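Local coordinates for Myo-inositol dehydrogenase (Corynebacterium glutamicum, PDB 3EUW), which probably oxidises myo-inositol with NAD+ as the cofactor, as an inositol 2-dehydrogenase of the Gfo/Idh/MocA family, at residues I143-R154 with D238-M249. Residues are numbered along the deposited sequence; the frame is centred on the assembly and turned at random.
Sequences IGNLEQLVIISR and DQRLEAFGSKGM
R154 and D238 close one end of this antiparallel strand pair with a salt bridge, R154 NH1 to D238 OD2 at 3.2 Å. R240 grips the same carboxylate side-on: NE reaches OD1 at 2.9 Å and NH2 reaches OD2, both in the guanidinium plane and on syn lone pairs. OD2 therefore takes both arginines, and Y235 OH besides, which probably keeps D238 ionised and offsets the closeness of the two cations. I152 packs alongside both, CG2 over the R154 guanidinium and CD1 against one face of R240. From this cluster, backbone bonds run regularly to a classic beta bulge, where E147 N and Q148 N both donate to F244 O, at 2.9 and 3.1 Å.

The strand body is buried on both faces; opposite the arginines, the chi1 of L149 (-172°) sets CG beside the carbonyl carbon and brings CD1 to 3.9 Å from L241 CD2. Solvent reaches N145 and K247 around the type I turn G245-G248, while I143 stays packed on A243 and G248, pinned by K247 N to I143 O (2.8 Å).

On the salt-bridge face, E242 of the second subunit pairs with R154 and R240, and its Q148 also meets R154. Helices 129-139 and 169-185 cover the apolar face, and within the C-terminal domain's mixed sheet strand 146-154 lies between 238-245 and 224-230.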
ATOM      1  N   ILE A 143     -15.253  10.819  11.167  1.00 17.39           N
ATOM      2  CA  ILE A 143     -13.972  11.133  11.792  1.00 18.05           C
ATOM      3  C   ILE A 143     -14.058  12.319  12.753  1.00 17.92           C
ATOM      4  O   ILE A 143     -13.042  12.954  13.049  1.00 16.22           O
ATOM      5  CB  ILE A 143     -12.868  11.447  10.756  1.00 18.00           C
ATOM      6  CG1 ILE A 143     -13.307  12.604   9.854  1.00 15.09           C
ATOM      7  CG2 ILE A 143     -12.542  10.210   9.955  1.00 15.38           C
ATOM      8  CD1 ILE A 143     -12.185  13.176   9.022  1.00 13.30           C
ATOM      9  N   GLY A 144     -15.270  12.606  13.231  1.00 17.44           N
ATOM     10  CA  GLY A 144     -15.472  13.704  14.161  1.00 16.34           C
ATOM     11  C   GLY A 144     -15.481  15.061  13.493  1.00 16.63           C
ATOM     12  O   GLY A 144     -15.807  15.173  12.313  1.00 16.55           O
ATOM     13  N   ASN A 145     -15.127  16.099  14.244  1.00 16.75           N
ATOM     14  CA  ASN A 145     -15.093  17.447  13.697  1.00 18.36           C
ATOM     15  C   ASN A 145     -13.876  17.597  12.790  1.00 17.74           C
ATOM     16  O   ASN A 145     -12.758  17.237  13.171  1.00 17.81           O
ATOM     17  CB  ASN A 145     -14.997  18.489  14.817  1.00 21.29           C
ATOM     18  CG  ASN A 145     -15.908  18.175  15.990  1.00 23.91           C
ATOM     19  OD1 ASN A 145     -17.114  17.987  15.826  1.00 28.99           O
ATOM     20  ND2 ASN A 145     -15.335  18.119  17.184  1.00 29.03           N
ATOM     21  N   LEU A 146     -14.104  18.125  11.592  1.00 17.04           N
ATOM     22  CA  LEU A 146     -13.043  18.358  10.626  1.00 15.67           C
ATOM     23  C   LEU A 146     -12.133  19.471  11.165  1.00 16.60           C
ATOM     24  O   LEU A 146     -12.611  20.556  11.524  1.00 16.64           O
ATOM     25  CB  LEU A 146     -13.656  18.771   9.287  1.00 15.07           C
ATOM     26  CG  LEU A 146     -12.698  19.103   8.139  1.00 13.97           C
ATOM     27  CD1 LEU A 146     -11.839  17.891   7.832  1.00 13.70           C
ATOM     28  CD2 LEU A 146     -13.492  19.529   6.907  1.00 11.99           C
ATOM     29  N   GLU A 147     -10.834  19.201  11.228  1.00 13.04           N
ATOM     30  CA  GLU A 147      -9.887  20.172  11.748  1.00 15.62           C
ATOM     31  C   GLU A 147      -8.862  20.650  10.718  1.00 15.34           C
ATOM     32  O   GLU A 147      -8.457  21.816  10.728  1.00 12.56           O
ATOM     33  CB  GLU A 147      -9.175  19.590  12.972  1.00 11.67           C
ATOM     34  CG  GLU A 147     -10.147  19.215  14.098  1.00 14.22           C
ATOM     35  CD  GLU A 147      -9.476  18.483  15.251  1.00 15.17           C
ATOM     36  OE1 GLU A 147      -8.298  18.082  15.113  1.00 14.19           O
ATOM     37  OE2 GLU A 147     -10.132  18.301  16.295  1.00 15.40           O
ATOM     38  N   GLN A 148      -8.451  19.751   9.830  1.00 15.51           N
ATOM     39  CA  GLN A 148      -7.473  20.088   8.804  1.00 15.82           C
ATOM     40  C   GLN A 148      -7.848  19.415   7.496  1.00 14.95           C
ATOM     41  O   GLN A 148      -8.392  18.305   7.492  1.00 16.10           O
ATOM     42  CB  GLN A 148      -6.081  19.615   9.216  1.00 16.28           C
ATOM     43  CG  GLN A 148      -5.690  19.987  10.612  1.00 16.13           C
ATOM     44  CD  GLN A 148      -4.258  19.611  10.931  1.00 15.87           C
ATOM     45  OE1 GLN A 148      -3.765  18.556  10.521  1.00 16.54           O
ATOM     46  NE2 GLN A 148      -3.586  20.469  11.684  1.00 10.01           N
ATOM     47  N   LEU A 149      -7.541  20.086   6.391  1.00 13.83           N
ATOM     48  CA  LEU A 149      -7.819  19.567   5.060  1.00 12.81           C
ATOM     49  C   LEU A 149      -6.554  19.858   4.255  1.00 13.49           C
ATOM     50  O   LEU A 149      -6.203  21.015   4.038  1.00 15.55           O
ATOM     51  CB  LEU A 149      -9.033  20.280   4.460  1.00 10.19           C
ATOM     52  CG  LEU A 149      -9.585  19.723   3.145  1.00 13.13           C
ATOM     53  CD1 LEU A 149     -10.045  18.279   3.327  1.00 15.60           C
ATOM     54  CD2 LEU A 149     -10.743  20.586   2.689  1.00 13.07           C
ATOM     55  N   VAL A 150      -5.859  18.805   3.834  1.00 12.85           N
ATOM     56  CA  VAL A 150      -4.619  18.968   3.093  1.00 10.20           C
ATOM     57  C   VAL A 150      -4.801  18.499   1.668  1.00 11.30           C
ATOM     58  O   VAL A 150      -5.148  17.350   1.419  1.00 11.57           O
ATOM     59  CB  VAL A 150      -3.487  18.183   3.754  1.00  8.86           C
ATOM     60  CG1 VAL A 150      -2.185  18.426   3.009  1.00  9.61           C
ATOM     61  CG2 VAL A 150      -3.359  18.599   5.218  1.00  8.12           C
ATOM     62  N   ILE A 151      -4.575  19.412   0.734  1.00 10.73           N
ATOM     63  CA  ILE A 151      -4.751  19.115  -0.675  1.00 10.58           C
ATOM     64  C   ILE A 151      -3.454  19.294  -1.434  1.00 11.44           C
ATOM     65  O   ILE A 151      -2.767  20.300  -1.281  1.00 13.16           O
ATOM     66  CB  ILE A 151      -5.843  20.029  -1.272  1.00  9.58           C
ATOM     67  CG1 ILE A 151      -7.130  19.871  -0.448  1.00  7.79           C
ATOM     68  CG2 ILE A 151      -6.094  19.674  -2.733  1.00  9.55           C
ATOM     69  CD1 ILE A 151      -8.289  20.788  -0.859  1.00  8.49           C
ATOM     70  N   ILE A 152      -3.106  18.297  -2.236  1.00 12.63           N
ATOM     71  CA  ILE A 152      -1.886  18.360  -3.021  1.00 11.48           C
ATOM     72  C   ILE A 152      -2.210  18.076  -4.467  1.00 12.73           C
ATOM     73  O   ILE A 152      -2.547  16.945  -4.845  1.00 12.92           O
ATOM     74  CB  ILE A 152      -0.836  17.350  -2.525  1.00 12.89           C
ATOM     75  CG1 ILE A 152      -0.465  17.673  -1.072  1.00 15.98           C
ATOM     76  CG2 ILE A 152       0.397  17.387  -3.437  1.00 11.06           C
ATOM     77  CD1 ILE A 152       0.532  16.711  -0.436  1.00 14.45           C
ATOM     78  N   SER A 153      -2.122  19.130  -5.269  1.00 11.72           N
ATOM     79  CA  SER A 153      -2.382  19.054  -6.686  1.00 10.77           C
ATOM     80  C   SER A 153      -1.148  19.510  -7.464  1.00 11.93           C
ATOM     81  O   SER A 153      -0.622  20.609  -7.252  1.00 12.16           O
ATOM     82  CB  SER A 153      -3.568  19.949  -7.046  1.00 12.51           C
ATOM     83  OG  SER A 153      -4.740  19.571  -6.340  1.00 13.80           O
ATOM     84  N   ARG A 154      -0.679  18.654  -8.354  1.00 11.62           N
ATOM     85  CA  ARG A 154       0.465  18.999  -9.176  1.00 11.78           C
ATOM     86  C   ARG A 154       0.188  18.591 -10.615  1.00 12.77           C
ATOM     87  O   ARG A 154      -0.085  17.423 -10.902  1.00 12.19           O
ATOM     88  CB  ARG A 154       1.726  18.303  -8.658  1.00 10.18           C
ATOM     89  CG  ARG A 154       2.095  18.695  -7.235  1.00  8.87           C
ATOM     90  CD  ARG A 154       3.268  17.846  -6.728  1.00 10.50           C
ATOM     91  NE  ARG A 154       3.823  18.341  -5.474  1.00  9.31           N
ATOM     92  CZ  ARG A 154       4.133  17.575  -4.433  1.00 10.43           C
ATOM     93  NH1 ARG A 154       3.951  16.254  -4.482  1.00  7.67           N
ATOM     94  NH2 ARG A 154       4.609  18.136  -3.337  1.00 10.42           N
ATOM     95  N   ASP A 238      -0.862  14.467  -9.988  1.00 14.48           N
ATOM     96  CA  ASP A 238      -0.988  14.298  -8.536  1.00 11.74           C
ATOM     97  C   ASP A 238      -2.230  14.985  -7.977  1.00 11.85           C
ATOM     98  O   ASP A 238      -2.323  16.207  -7.983  1.00 12.21           O
ATOM     99  CB  ASP A 238       0.278  14.838  -7.860  1.00 12.65           C
ATOM    100  CG  ASP A 238       0.482  14.294  -6.455  1.00 15.41           C
ATOM    101  OD1 ASP A 238      -0.422  13.604  -5.935  1.00 17.05           O
ATOM    102  OD2 ASP A 238       1.550  14.567  -5.870  1.00 17.27           O
ATOM    103  N   GLN A 239      -3.181  14.195  -7.490  1.00 10.07           N
ATOM    104  CA  GLN A 239      -4.420  14.747  -6.948  1.00  9.77           C
ATOM    105  C   GLN A 239      -4.773  14.062  -5.641  1.00 10.96           C
ATOM    106  O   GLN A 239      -5.652  13.201  -5.611  1.00 11.58           O
ATOM    107  CB  GLN A 239      -5.573  14.533  -7.937  1.00  7.71           C
ATOM    108  CG  GLN A 239      -5.396  15.191  -9.304  1.00 11.63           C
ATOM    109  CD  GLN A 239      -5.609  16.693  -9.268  1.00 14.62           C
ATOM    110  OE1 GLN A 239      -4.659  17.467  -9.141  1.00 17.79           O
ATOM    111  NE2 GLN A 239      -6.867  17.114  -9.365  1.00 13.56           N
ATOM    112  N   ARG A 240      -4.093  14.439  -4.567  1.00 10.16           N
ATOM    113  CA  ARG A 240      -4.344  13.839  -3.274  1.00 11.19           C
ATOM    114  C   ARG A 240      -5.101  14.780  -2.357  1.00 14.15           C
ATOM    115  O   ARG A 240      -5.020  16.008  -2.488  1.00 15.65           O
ATOM    116  CB  ARG A 240      -3.021  13.419  -2.626  1.00  9.55           C
ATOM    117  CG  ARG A 240      -2.380  12.192  -3.263  1.00 10.34           C
ATOM    118  CD  ARG A 240      -1.011  11.915  -2.647  1.00  8.19           C
ATOM    119  NE  ARG A 240      -0.010  12.865  -3.116  1.00  7.93           N
ATOM    120  CZ  ARG A 240       0.981  13.353  -2.370  1.00 10.69           C
ATOM    121  NH1 ARG A 240       1.095  12.993  -1.096  1.00 10.87           N
ATOM    122  NH2 ARG A 240       1.881  14.176  -2.905  1.00  9.96           N
ATOM    123  N   LEU A 241      -5.847  14.193  -1.434  1.00 14.26           N
ATOM    124  CA  LEU A 241      -6.618  14.969  -0.488  1.00 14.85           C
ATOM    125  C   LEU A 241      -6.674  14.216   0.830  1.00 15.51           C
ATOM    126  O   LEU A 241      -6.892  13.005   0.859  1.00 15.24           O
ATOM    127  CB  LEU A 241      -8.031  15.215  -1.019  1.00 16.55           C
ATOM    128  CG  LEU A 241      -8.922  16.088  -0.129  1.00 18.98           C
ATOM    129  CD1 LEU A 241      -9.991  16.761  -0.974  1.00 20.65           C
ATOM    130  CD2 LEU A 241      -9.539  15.252   0.972  1.00 17.90           C
ATOM    131  N   GLU A 242      -6.487  14.950   1.914  1.00 13.68           N
ATOM    132  CA  GLU A 242      -6.503  14.367   3.238  1.00 13.92           C
ATOM    133  C   GLU A 242      -7.373  15.216   4.165  1.00 13.76           C
ATOM    134  O   GLU A 242      -7.190  16.429   4.254  1.00 14.57           O
ATOM    135  CB  GLU A 242      -5.065  14.313   3.765  1.00 15.86           C
ATOM    136  CG  GLU A 242      -4.906  13.792   5.172  1.00 16.63           C
ATOM    137  CD  GLU A 242      -3.477  13.947   5.695  1.00 18.10           C
ATOM    138  OE1 GLU A 242      -2.515  13.731   4.926  1.00 19.56           O
ATOM    139  OE2 GLU A 242      -3.313  14.276   6.879  1.00 18.50           O
ATOM    140  N   ALA A 243      -8.324  14.575   4.836  1.00 10.48           N
ATOM    141  CA  ALA A 243      -9.190  15.250   5.796  1.00 10.98           C
ATOM    142  C   ALA A 243      -8.864  14.675   7.182  1.00 12.31           C
ATOM    143  O   ALA A 243      -8.990  13.469   7.420  1.00 12.98           O
ATOM    144  CB  ALA A 243     -10.654  15.008   5.459  1.00  9.15           C
ATOM    145  N   PHE A 244      -8.425  15.534   8.090  1.00 11.72           N
ATOM    146  CA  PHE A 244      -8.077  15.090   9.435  1.00 13.01           C
ATOM    147  C   PHE A 244      -9.061  15.663  10.447  1.00 14.24           C
ATOM    148  O   PHE A 244      -9.295  16.876  10.476  1.00 12.48           O
ATOM    149  CB  PHE A 244      -6.658  15.548   9.791  1.00 13.34           C
ATOM    150  CG  PHE A 244      -6.249  15.217  11.202  1.00 15.14           C
ATOM    151  CD1 PHE A 244      -5.796  13.939  11.529  1.00 15.92           C
ATOM    152  CD2 PHE A 244      -6.336  16.171  12.211  1.00 15.63           C
ATOM    153  CE1 PHE A 244      -5.434  13.618  12.842  1.00 16.19           C
ATOM    154  CE2 PHE A 244      -5.973  15.849  13.535  1.00 15.98           C
ATOM    155  CZ  PHE A 244      -5.523  14.569  13.842  1.00 14.06           C
ATOM    156  N   GLY A 245      -9.625  14.791  11.280  1.00 13.47           N
ATOM    157  CA  GLY A 245     -10.577  15.242  12.270  1.00 14.53           C
ATOM    158  C   GLY A 245     -10.262  14.774  13.676  1.00 17.35           C
ATOM    159  O   GLY A 245      -9.273  14.076  13.903  1.00 16.47           O
ATOM    160  N   SER A 246     -11.118  15.154  14.621  1.00 17.67           N
ATOM    161  CA  SER A 246     -10.928  14.790  16.019  1.00 18.96           C
ATOM    162  C   SER A 246     -10.946  13.279  16.271  1.00 20.35           C
ATOM    163  O   SER A 246     -10.402  12.825  17.263  1.00 19.63           O
ATOM    164  CB  SER A 246     -11.992  15.474  16.884  1.00 19.91           C
ATOM    165  OG  SER A 246     -13.304  15.186  16.420  1.00 20.10           O
ATOM    166  N   LYS A 247     -11.554  12.500  15.380  1.00 20.46           N
ATOM    167  CA  LYS A 247     -11.615  11.051  15.584  1.00 22.12           C
ATOM    168  C   LYS A 247     -10.980  10.209  14.491  1.00 20.59           C
ATOM    169  O   LYS A 247     -11.205   9.004  14.439  1.00 20.35           O
ATOM    170  CB  LYS A 247     -13.065  10.589  15.748  1.00 23.69           C
ATOM    171  CG  LYS A 247     -13.754  11.114  16.986  1.00 31.20           C
ATOM    172  CD  LYS A 247     -15.205  10.640  17.054  1.00 33.87           C
ATOM    173  CE  LYS A 247     -15.895  11.154  18.315  1.00 35.94           C
ATOM    174  NZ  LYS A 247     -17.319  10.718  18.394  1.00 38.04           N
ATOM    175  N   GLY A 248     -10.197  10.828  13.614  1.00 20.50           N
ATOM    176  CA  GLY A 248      -9.570  10.059  12.557  1.00 18.15           C
ATOM    177  C   GLY A 248      -9.241  10.858  11.317  1.00 16.92           C
ATOM    178  O   GLY A 248      -9.426  12.075  11.280  1.00 17.97           O
HETATM  179  N   MSE A 249      -8.730  10.169  10.304  1.00 14.65           N
HETATM  180  CA  MSE A 249      -8.396  10.813   9.049  1.00 13.94           C
HETATM  181  C   MSE A 249      -8.889   9.986   7.886  1.00 14.19           C
HETATM  182  O   MSE A 249      -8.918   8.761   7.948  1.00 15.92           O
HETATM  183  CB  MSE A 249      -6.879  10.992   8.893  1.00 13.00           C
HETATM  184  CG  MSE A 249      -6.412  11.100   7.413  1.00 14.36           C
HETATM  185 SE   MSE A 249      -4.520  11.393   7.328  1.00 29.14          SE
HETATM  186  CE  MSE A 249      -3.821   9.621   7.788  1.00 17.81           C
TER
HETATM  187  O   HOH W   1      -6.034  17.098  -5.246  1.00 26.57           O